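PDB 4FSO: probable porin from Pseudomonas aeruginosa, which probably forms a monomeric beta-barrel channel of the OprD family that lets small solutes pass through the outer membrane of Pseudomonas aeruginosa. Local coordinates for residues Y362-Q365 with D371-L374; A379-D384 with R390-V395; L123-M126 with K130-D133; L177-K180 with A185-T188. All coordinates share one frame; numbering follows the deposited sequence.

Along the chain the order is contact 3, contact 4, contact 1, contact 2, and none lies inside another. Contacts 1 and 2 share strand 373-383 of the barrel wall. Contact 1 pairs its start with the end of strand 350-363, and contact 2 pairs its end with strand 392-404. Their centres are about 28 Å apart. Contact 3 lies about 5 Å from the centre of the chain, where a short hairpin folds into the barrel. Contact 4 is a disulfide-closed loop, about 18 Å from contact 3 and 37 Å from contact 1, centre to centre. Together they sample a turn, the wall, the interior and a long loop of a porin.

Contact 1 of 4, residues Y362-Q365 with D371-L374; sequences YIVQ and DLSL
Four backbone hydrogen bonds join the two segments, and regular antiparallel pairing covers Tyr362-Leu374 and Ile363-Ser373. The first is the hydrogen-bonded pair, with Tyr362 N to Leu374 O at 2.5 Å and Leu374 N to Tyr362 O at 2.6 Å. The second is a non-hydrogen-bonded pair. Past the strand end of 350-363, Val364 bonds two successive residues. Val364 N reaches Leu372 O at 3.1 Å, and Val364 O takes a nearly straight bond from Asp371 N at 2.8 Å.

The apolar contacts are few. Val364 CG1 lies 3.8 Å from Leu372 CB. CB of Tyr362 faces CB of Leu374 at 4.3 Å, but the phenol leads away from the other strand. On the face of Ile363 and Ser373, Ile363 CG1 comes 4.0 Å from Ser373 OG, while its CG2 branch approaches Asp371 OD1.

Gln365 folds back within its own segment, and its NE2 reaches Ile363 O at 3.0 Å from above the carbonyl plane. Leu372 and Leu374 also touch Tyr401 and Ala399 on strand 392-404. The hairpin is thus held mainly by main-chain hydrogen bonds, and its side chains add only light packing at this exposed barrel end.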
loop_
_atom_site.group_PDB
_atom_site.type_symbol
_atom_site.label_atom_id
_atom_site.label_comp_id
_atom_site.label_asym_id
_atom_site.label_seq_id
_atom_site.Cartn_x
_atom_site.Cartn_y
_atom_site.Cartn_z
ATOM N N TYR A 362 -14.266 12.867 7.416
ATOM C CA TYR A 362 -15.290 12.995 8.453
ATOM C C TYR A 362 -16.094 11.728 8.717
ATOM O O TYR A 362 -16.709 11.172 7.808
ATOM C CB TYR A 362 -16.250 14.166 8.200
ATOM C CG TYR A 362 -17.099 14.391 9.408
ATOM C CD1 TYR A 362 -16.541 14.915 10.562
ATOM C CD2 TYR A 362 -18.436 14.022 9.428
ATOM C CE1 TYR A 362 -17.289 15.104 11.696
ATOM C CE2 TYR A 362 -19.203 14.202 10.561
ATOM C CZ TYR A 362 -18.621 14.751 11.697
ATOM O OH TYR A 362 -19.357 14.958 12.847
ATOM N N ILE A 363 -16.088 11.302 9.979
ATOM C CA ILE A 363 -16.836 10.130 10.440
ATOM C C ILE A 363 -18.047 10.542 11.272
ATOM O O ILE A 363 -17.882 11.083 12.362
ATOM C CB ILE A 363 -15.967 9.241 11.336
ATOM C CG1 ILE A 363 -14.774 8.666 10.553
ATOM C CG2 ILE A 363 -16.811 8.129 11.918
ATOM C CD1 ILE A 363 -13.538 9.552 10.526
ATOM N N VAL A 364 -19.259 10.297 10.779
ATOM C CA VAL A 364 -20.441 10.731 11.524
ATOM C C VAL A 364 -20.568 9.984 12.849
ATOM O O VAL A 364 -20.444 8.763 12.896
ATOM C CB VAL A 364 -21.762 10.685 10.692
ATOM C CG1 VAL A 364 -21.578 9.921 9.406
ATOM C CG2 VAL A 364 -22.929 10.150 11.525
ATOM N N GLN A 365 -20.794 10.735 13.923
ATOM C CA GLN A 365 -20.646 10.200 15.276
ATOM C C GLN A 365 -21.881 9.478 15.821
ATOM O O GLN A 365 -21.771 8.620 16.702
ATOM C CB GLN A 365 -20.211 11.314 16.238
ATOM C CG GLN A 365 -18.840 11.878 15.938
ATOM C CD GLN A 365 -17.738 10.859 16.157
ATOM O OE1 GLN A 365 -17.154 10.783 17.240
ATOM N NE2 GLN A 365 -17.447 10.068 15.130
ATOM N N ASP A 371 -20.970 6.233 11.817
ATOM C CA ASP A 371 -19.767 5.541 11.334
ATOM C C ASP A 371 -19.607 5.482 9.816
ATOM O O ASP A 371 -18.741 4.769 9.307
ATOM C CB ASP A 371 -19.625 4.152 11.953
ATOM C CG ASP A 371 -19.274 4.212 13.420
ATOM O OD1 ASP A 371 -18.407 5.036 13.795
ATOM O OD2 ASP A 371 -19.873 3.439 14.197
ATOM N N LEU A 372 -20.442 6.228 9.098
ATOM C CA LEU A 372 -20.221 6.464 7.680
ATOM C C LEU A 372 -19.069 7.453 7.529
ATOM O O LEU A 372 -18.943 8.413 8.293
ATOM C CB LEU A 372 -21.479 7.014 7.017
ATOM C CG LEU A 372 -21.280 7.661 5.640
ATOM C CD1 LEU A 372 -20.805 6.658 4.619
ATOM C CD2 LEU A 372 -22.561 8.310 5.156
ATOM N N SER A 373 -18.212 7.208 6.550
ATOM C CA SER A 373 -17.014 8.010 6.415
ATOM C C SER A 373 -17.045 8.891 5.159
ATOM O O SER A 373 -17.326 8.418 4.048
ATOM C CB SER A 373 -15.787 7.113 6.426
ATOM O OG SER A 373 -14.625 7.889 6.627
ATOM N N LEU A 374 -16.775 10.179 5.361
ATOM C CA LEU A 374 -16.645 11.125 4.262
ATOM C C LEU A 374 -15.198 11.511 4.137
ATOM O O LEU A 374 -14.568 11.972 5.094
ATOM C CB LEU A 374 -17.469 12.372 4.513
ATOM C CG LEU A 374 -18.939 12.019 4.653
ATOM C CD1 LEU A 374 -19.770 13.279 4.771
ATOM C CD2 LEU A 374 -19.369 11.171 3.457
#

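Contact 2 of 4, residues A379-D384 with R390-V395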
loop_
_atom_site.group_PDB
_atom_site.type_symbol
_atom_site.label_atom_id
_atom_site.label_comp_id
_atom_site.label_asym_id
_atom_site.label_seq_id
_atom_site.Cartn_x
_atom_site.Cartn_y
_atom_site.Cartn_z
ATOM N N ALA A 379 -5.061 16.332 -4.871
ATOM C CA ALA A 379 -3.657 16.294 -5.268
ATOM C C ALA A 379 -3.322 17.303 -6.354
ATOM O O ALA A 379 -4.056 17.469 -7.328
ATOM C CB ALA A 379 -3.229 14.861 -5.702
ATOM N N THR A 380 -2.189 17.959 -6.180
ATOM C CA THR A 380 -1.634 18.849 -7.178
ATOM C C THR A 380 -0.220 18.364 -7.450
ATOM O O THR A 380 0.602 18.269 -6.533
ATOM C CB THR A 380 -1.607 20.297 -6.647
ATOM O OG1 THR A 380 -2.953 20.745 -6.517
ATOM C CG2 THR A 380 -0.839 21.234 -7.584
ATOM N N TYR A 381 0.060 18.069 -8.710
ATOM C CA TYR A 381 1.313 17.432 -9.081
ATOM C C TYR A 381 1.856 18.062 -10.362
ATOM O O TYR A 381 1.149 18.165 -11.372
ATOM C CB TYR A 381 1.101 15.926 -9.220
ATOM C CG TYR A 381 2.225 15.177 -9.890
ATOM C CD1 TYR A 381 3.481 15.076 -9.293
ATOM C CD2 TYR A 381 2.026 14.537 -11.112
ATOM C CE1 TYR A 381 4.521 14.370 -9.907
ATOM C CE2 TYR A 381 3.061 13.834 -11.744
ATOM C CZ TYR A 381 4.306 13.756 -11.133
ATOM O OH TYR A 381 5.322 13.063 -11.744
ATOM N N ARG A 382 3.107 18.516 -10.291
ATOM C CA ARG A 382 3.754 19.237 -11.384
ATOM C C ARG A 382 5.174 18.758 -11.632
ATOM O O ARG A 382 5.890 18.403 -10.701
ATOM C CB ARG A 382 3.790 20.725 -11.070
ATOM C CG ARG A 382 2.435 21.305 -10.835
ATOM C CD ARG A 382 1.647 21.378 -12.135
ATOM N NE ARG A 382 0.420 22.134 -11.930
ATOM C CZ ARG A 382 -0.713 21.600 -11.488
ATOM N NH1 ARG A 382 -0.777 20.296 -11.229
ATOM N NH2 ARG A 382 -1.780 22.365 -11.313
ATOM N N THR A 383 5.580 18.774 -12.894
ATOM C CA THR A 383 6.925 18.382 -13.275
ATOM C C THR A 383 7.541 19.432 -14.192
ATOM O O THR A 383 6.857 20.329 -14.690
ATOM C CB THR A 383 6.938 17.023 -14.026
ATOM O OG1 THR A 383 6.352 17.191 -15.322
ATOM C CG2 THR A 383 6.163 15.942 -13.252
ATOM N N ASP A 384 8.838 19.323 -14.427
ATOM C CA ASP A 384 9.437 20.158 -15.448
ATOM C C ASP A 384 9.809 19.300 -16.655
ATOM O O ASP A 384 10.564 19.750 -17.501
ATOM C CB ASP A 384 10.640 20.913 -14.909
ATOM C CG ASP A 384 11.780 19.990 -14.463
ATOM O OD1 ASP A 384 11.614 18.752 -14.439
ATOM O OD2 ASP A 384 12.860 20.514 -14.122
ATOM N N ARG A 390 1.914 14.621 -17.742
ATOM C CA ARG A 390 1.812 14.154 -16.362
ATOM C C ARG A 390 1.468 15.137 -15.257
ATOM O O ARG A 390 1.268 14.706 -14.119
ATOM C CB ARG A 390 2.995 13.283 -15.956
ATOM C CG ARG A 390 4.312 13.804 -16.357
ATOM C CD ARG A 390 5.026 12.767 -17.184
ATOM N NE ARG A 390 5.721 11.757 -16.394
ATOM C CZ ARG A 390 6.688 10.983 -16.888
ATOM N NH1 ARG A 390 7.059 11.130 -18.159
ATOM N NH2 ARG A 390 7.292 10.073 -16.121
ATOM N N ASP A 391 1.365 16.428 -15.565
ATOM C CA ASP A 391 0.757 17.344 -14.596
ATOM C C ASP A 391 -0.723 16.993 -14.303
ATOM O O ASP A 391 -1.476 16.676 -15.217
ATOM C CB ASP A 391 0.868 18.775 -15.091
ATOM C CG ASP A 391 2.282 19.295 -15.044
ATOM O OD1 ASP A 391 3.208 18.517 -14.720
ATOM O OD2 ASP A 391 2.470 20.491 -15.343
ATOM N N VAL A 392 -1.130 17.019 -13.035
ATOM C CA VAL A 392 -2.545 16.808 -12.699
ATOM C C VAL A 392 -3.029 17.553 -11.484
ATOM O O VAL A 392 -2.311 17.703 -10.496
ATOM C CB VAL A 392 -2.910 15.324 -12.374
ATOM C CG1 VAL A 392 -3.828 14.738 -13.438
ATOM C CG2 VAL A 392 -1.688 14.474 -12.110
ATOM N N ASP A 393 -4.278 17.983 -11.535
ATOM C CA ASP A 393 -5.005 18.236 -10.303
ATOM C C ASP A 393 -6.020 17.126 -10.160
ATOM O O ASP A 393 -6.702 16.768 -11.118
ATOM C CB ASP A 393 -5.694 19.586 -10.336
ATOM C CG ASP A 393 -4.790 20.710 -9.896
ATOM O OD1 ASP A 393 -3.803 20.989 -10.610
ATOM O OD2 ASP A 393 -5.075 21.319 -8.839
ATOM N N GLU A 394 -6.106 16.565 -8.966
ATOM C CA GLU A 394 -7.016 15.460 -8.734
ATOM C C GLU A 394 -7.833 15.681 -7.461
ATOM O O GLU A 394 -7.314 16.160 -6.441
ATOM C CB GLU A 394 -6.247 14.142 -8.693
ATOM C CG GLU A 394 -7.086 12.942 -8.375
ATOM C CD GLU A 394 -6.280 11.662 -8.384
ATOM O OE1 GLU A 394 -5.676 11.376 -9.436
ATOM O OE2 GLU A 394 -6.244 10.953 -7.345
ATOM N N VAL A 395 -9.125 15.365 -7.558
ATOM C CA VAL A 395 -10.034 15.374 -6.419
ATOM C C VAL A 395 -10.716 14.016 -6.306
ATOM O O VAL A 395 -11.399 13.580 -7.238
ATOM C CB VAL A 395 -11.146 16.465 -6.536
ATOM C CG1 VAL A 395 -12.219 16.239 -5.483
ATOM C CG2 VAL A 395 -10.578 17.860 -6.381
HETATM O O HOH W 1 5.311 10.974 -14.101
HETATM O O HOH W 2 4.658 21.478 -14.959
#
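Arg382 reaches over its own strand toward Asp393. The chain bends at chi2 (-71°), which turns the guanidinium back along the strand pair. Its NH2 meets Asp393 OD1 at 2.5 Å, in the guanidinium plane and nearly in line with the C-O bond of the carboxylate. The planes are 58° apart, and both terminal guanidinium nitrogens turn to the one oxygen OD1, NH1 only weakly. NH1 bonds Tyr381 O at 2.9 Å, from above that carbonyl plane, and adds a weak bond to Val392 O. CG2 of Thr380 lies over one guanidinium face, toward its rim. The other carboxylate oxygen, Asp393 OD2, takes a bond from Thr380 OG1 at 3.2 Å, met from above the carboxylate plane. Asp393 is therefore held through both oxygens.

Asp391 crosses Arg382 at about a right angle. Its OD2 lies 3.4 Å from Arg382 CD, while OD1 accepts from Thr383 N at 3.0 Å on the syn side.

Tyr381 and Val392 lie on the other face of the strands. The ring meets Val392 CG2 edge-on, at 3.8 Å from CD2. Its hydroxyl bonds Glu353 and, through water 1, probably reaches Arg390 NE. Arg390 also forms a salt bridge with Glu386.

Backbone bonds pair Ala379 with Glu394 and Tyr381 with Val392. The N-to-C directions of the strand segments are 168° apart and their axes 4.7 Å, the antiparallel neighbour pairing of a porin beta-barrel wall.

Contact 3 of 4, residues L123-M126 with K130-D133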
loop_
_atom_site.group_PDB
_atom_site.type_symbol
_atom_site.label_atom_id
_atom_site.label_comp_id
_atom_site.label_asym_id
_atom_site.label_seq_id
_atom_site.Cartn_x
_atom_site.Cartn_y
_atom_site.Cartn_z
ATOM N N LEU A 123 -5.862 -10.792 -0.384
ATOM C CA LEU A 123 -5.396 -9.408 -0.351
ATOM C C LEU A 123 -4.076 -9.278 0.426
ATOM O O LEU A 123 -4.082 -9.059 1.640
ATOM C CB LEU A 123 -6.455 -8.504 0.285
ATOM C CG LEU A 123 -7.861 -8.506 -0.322
ATOM C CD1 LEU A 123 -8.740 -7.384 0.261
ATOM C CD2 LEU A 123 -7.738 -8.364 -1.794
ATOM N N PRO A 124 -2.935 -9.416 -0.268
ATOM C CA PRO A 124 -1.660 -9.328 0.455
ATOM C C PRO A 124 -1.383 -7.908 0.953
ATOM O O PRO A 124 -1.670 -6.952 0.246
ATOM C CB PRO A 124 -0.625 -9.739 -0.601
ATOM C CG PRO A 124 -1.425 -10.367 -1.727
ATOM C CD PRO A 124 -2.740 -9.672 -1.703
ATOM N N ASP A 125 -0.856 -7.786 2.165
ATOM C CA ASP A 125 -0.409 -6.505 2.680
ATOM C C ASP A 125 0.939 -6.664 3.372
ATOM O O ASP A 125 1.006 -7.096 4.517
ATOM C CB ASP A 125 -1.428 -5.923 3.648
ATOM C CG ASP A 125 -1.363 -4.417 3.712
ATOM O OD1 ASP A 125 -1.010 -3.796 2.684
ATOM O OD2 ASP A 125 -1.673 -3.855 4.781
ATOM N N MET A 126 2.012 -6.309 2.672
ATOM C CA MET A 126 3.377 -6.570 3.148
ATOM C C MET A 126 4.384 -5.735 2.331
ATOM O O MET A 126 4.059 -5.303 1.236
ATOM C CB MET A 126 3.679 -8.072 3.029
ATOM C CG MET A 126 3.313 -8.688 1.670
ATOM S SD MET A 126 4.329 -10.107 1.268
ATOM C CE MET A 126 6.000 -9.424 1.573
ATOM N N LYS A 130 2.173 -4.180 -1.142
ATOM C CA LYS A 130 1.080 -3.487 -0.443
ATOM C C LYS A 130 -0.071 -3.535 -1.393
ATOM O O LYS A 130 0.036 -2.969 -2.471
ATOM C CB LYS A 130 1.386 -1.996 -0.214
ATOM C CG LYS A 130 2.485 -1.702 0.768
ATOM C CD LYS A 130 2.238 -2.397 2.100
ATOM C CE LYS A 130 1.328 -1.614 3.048
ATOM N NZ LYS A 130 1.370 -2.231 4.428
ATOM N N TYR A 131 -1.170 -4.182 -1.038
ATOM C CA TYR A 131 -2.304 -4.147 -1.958
ATOM C C TYR A 131 -2.813 -2.702 -2.015
ATOM O O TYR A 131 -2.782 -1.942 -1.006
ATOM C CB TYR A 131 -3.416 -5.120 -1.561
ATOM C CG TYR A 131 -4.390 -4.548 -0.555
ATOM C CD1 TYR A 131 -3.970 -4.220 0.724
ATOM C CD2 TYR A 131 -5.729 -4.334 -0.887
ATOM C CE1 TYR A 131 -4.839 -3.693 1.640
ATOM C CE2 TYR A 131 -6.614 -3.814 0.030
ATOM C CZ TYR A 131 -6.157 -3.494 1.295
ATOM O OH TYR A 131 -7.000 -2.968 2.244
ATOM N N ASN A 132 -3.225 -2.316 -3.216
ATOM C CA ASN A 132 -3.659 -0.956 -3.471
ATOM C C ASN A 132 -5.134 -0.774 -3.128
ATOM O O ASN A 132 -5.983 -1.591 -3.504
ATOM C CB ASN A 132 -3.373 -0.561 -4.919
ATOM C CG ASN A 132 -3.570 0.932 -5.169
ATOM O OD1 ASN A 132 -3.652 1.737 -4.227
ATOM N ND2 ASN A 132 -3.629 1.311 -6.443
ATOM N N ASP A 133 -5.416 0.310 -2.408
ATOM C CA ASP A 133 -6.746 0.601 -1.876
ATOM C C ASP A 133 -7.378 1.814 -2.563
ATOM O O ASP A 133 -8.387 2.342 -2.101
ATOM C CB ASP A 133 -6.640 0.850 -0.363
ATOM C CG ASP A 133 -5.190 1.065 0.104
ATOM O OD1 ASP A 133 -4.417 1.728 -0.626
ATOM O OD2 ASP A 133 -4.822 0.566 1.196
HETATM O O HOH W 3 -2.172 -1.089 1.855
#
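Asp125 and Lys130 form an antiparallel non-hydrogen-bonded pair, with CA atoms 4.6 Å apart, and beside it a weak bond runs from Tyr131 N to Pro124 O at 3.1 Å. This is the tight hairpin of strands 121-126 and 129-131, inside the barrel near the chain's centre, consistent with an inward-folded loop that narrows a porin channel.

The side chains of Asp125 and Lys130 leave the same face. Lys130 bends at chi2 and chi3 (-53° and -85°), which curls its end back over the carboxylate. NZ lies 3.3 Å from Asp125 OD1 in a salt bridge, and CE packs against the same oxygen. Water 3 lies 3.1 Å from Asp125 OD1 and 3.0 Å from Tyr131 O.

Tyr131 turns back toward 123-126. Its CG sits between the backbone N and the carbonyl carbon (chi1 86°), and this brings the ring beside the strand. The ring edge faces the carboxylate, with CD1 3.6 Å from Asp125 OD1. Across the ring, CE2 touches Leu123 CD1 at 4.2 Å.

Leu123 and Pro124 also pack on Leu140 and Phe141. With a single weak backbone bond between the segments, much of the cohesion probably comes from the ion pair and from Tyr131.

Contact 4 of 4, residues L177-K180 with A185-T188; sequences LHCK and ACDT
Leu177 and Thr188 bring the two segments together through one backbone bond, Leu177 N to Thr188 O at 3.2 Å. Neither segment is a regular helix or strand. The CA atoms of Leu177 and Thr188 are 5.7 Å apart, and those of Cys179 and Cys186 5.3 Å.

Cys179 and Cys186 are joined by a disulfide, SG to SG 2.0 Å, with a chi3 of 78°. Cys179 SG stands between its backbone N and carbonyl carbon (chi1 86°), which directs it across to Cys186. Cys179 CB also rests 3.7 Å from Ala185 O. The bond closes a small covalent ring within the long loop between strands 173-174 and 193-203 of this porin, which ties the arms together where only one main-chain hydrogen bond joins the segments.

Leu177 and Thr188 meet through their beta carbons, CB to CB 4.0 Å. Both side chains also pack on Ala254, from another loop. Water 4 sits between the arms. It donates to Leu177 O at 2.6 Å and to Ala185 O, and accepts from Thr188 N at 2.9 Å.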
loop_
_atom_site.group_PDB
_atom_site.type_symbol
_atom_site.label_atom_id
_atom_site.label_comp_id
_atom_site.label_asym_id
_atom_site.label_seq_id
_atom_site.Cartn_x
_atom_site.Cartn_y
_atom_site.Cartn_z
ATOM N N LEU A 177 4.427 -6.410 -13.803
ATOM C CA LEU A 177 5.299 -5.377 -13.339
ATOM C C LEU A 177 4.559 -4.065 -13.511
ATOM O O LEU A 177 3.957 -3.806 -14.558
ATOM C CB LEU A 177 6.548 -5.381 -14.201
ATOM C CG LEU A 177 7.579 -4.340 -13.810
ATOM C CD1 LEU A 177 8.202 -4.694 -12.477
ATOM C CD2 LEU A 177 8.602 -4.282 -14.895
ATOM N N HIS A 178 4.587 -3.234 -12.479
ATOM C CA HIS A 178 3.994 -1.919 -12.593
ATOM C C HIS A 178 4.797 -1.140 -13.627
ATOM O O HIS A 178 6.034 -1.221 -13.675
ATOM C CB HIS A 178 4.013 -1.197 -11.255
ATOM C CG HIS A 178 3.445 0.191 -11.326
ATOM N ND1 HIS A 178 4.239 1.314 -11.426
ATOM C CD2 HIS A 178 2.164 0.622 -11.341
ATOM C CE1 HIS A 178 3.463 2.384 -11.484
ATOM N NE2 HIS A 178 2.206 1.995 -11.435
ATOM N N CYS A 179 4.096 -0.383 -14.456
ATOM C CA CYS A 179 4.733 0.207 -15.613
ATOM C C CYS A 179 4.136 1.577 -15.911
ATOM O O CYS A 179 4.580 2.275 -16.827
ATOM C CB CYS A 179 4.555 -0.730 -16.821
ATOM S SG CYS A 179 2.992 -0.489 -17.725
ATOM N N LYS A 180 3.142 1.961 -15.114
ATOM C CA LYS A 180 2.285 3.105 -15.431
ATOM C C LYS A 180 2.965 4.458 -15.350
ATOM O O LYS A 180 2.597 5.277 -14.514
ATOM C CB LYS A 180 1.007 3.107 -14.574
ATOM N N ALA A 185 8.552 -1.844 -19.400
ATOM C CA ALA A 185 7.569 -2.111 -20.441
ATOM C C ALA A 185 6.240 -2.633 -19.865
ATOM O O ALA A 185 6.207 -3.368 -18.868
ATOM C CB ALA A 185 8.142 -3.055 -21.516
ATOM N N CYS A 186 5.145 -2.219 -20.490
ATOM C CA CYS A 186 3.822 -2.631 -20.055
ATOM C C CYS A 186 3.582 -4.085 -20.433
ATOM O O CYS A 186 4.177 -4.570 -21.399
ATOM C CB CYS A 186 2.762 -1.698 -20.647
ATOM S SG CYS A 186 2.619 -0.149 -19.709
ATOM N N ASP A 187 2.750 -4.783 -19.651
ATOM C CA ASP A 187 2.400 -6.188 -19.917
ATOM C C ASP A 187 3.625 -7.119 -19.767
ATOM O O ASP A 187 3.771 -8.108 -20.483
ATOM C CB ASP A 187 1.750 -6.319 -21.311
ATOM C CG ASP A 187 0.810 -7.510 -21.433
ATOM O OD1 ASP A 187 1.097 -8.576 -20.847
ATOM O OD2 ASP A 187 -0.219 -7.384 -22.137
ATOM N N THR A 188 4.510 -6.785 -18.833
ATOM C CA THR A 188 5.646 -7.639 -18.526
ATOM C C THR A 188 5.176 -8.620 -17.484
ATOM O O THR A 188 4.716 -8.216 -16.423
ATOM C CB THR A 188 6.781 -6.858 -17.872
ATOM O OG1 THR A 188 7.062 -5.679 -18.634
ATOM C CG2 THR A 188 8.031 -7.743 -17.739
HETATM O O HOH W 4 3.886 -4.638 -17.027
#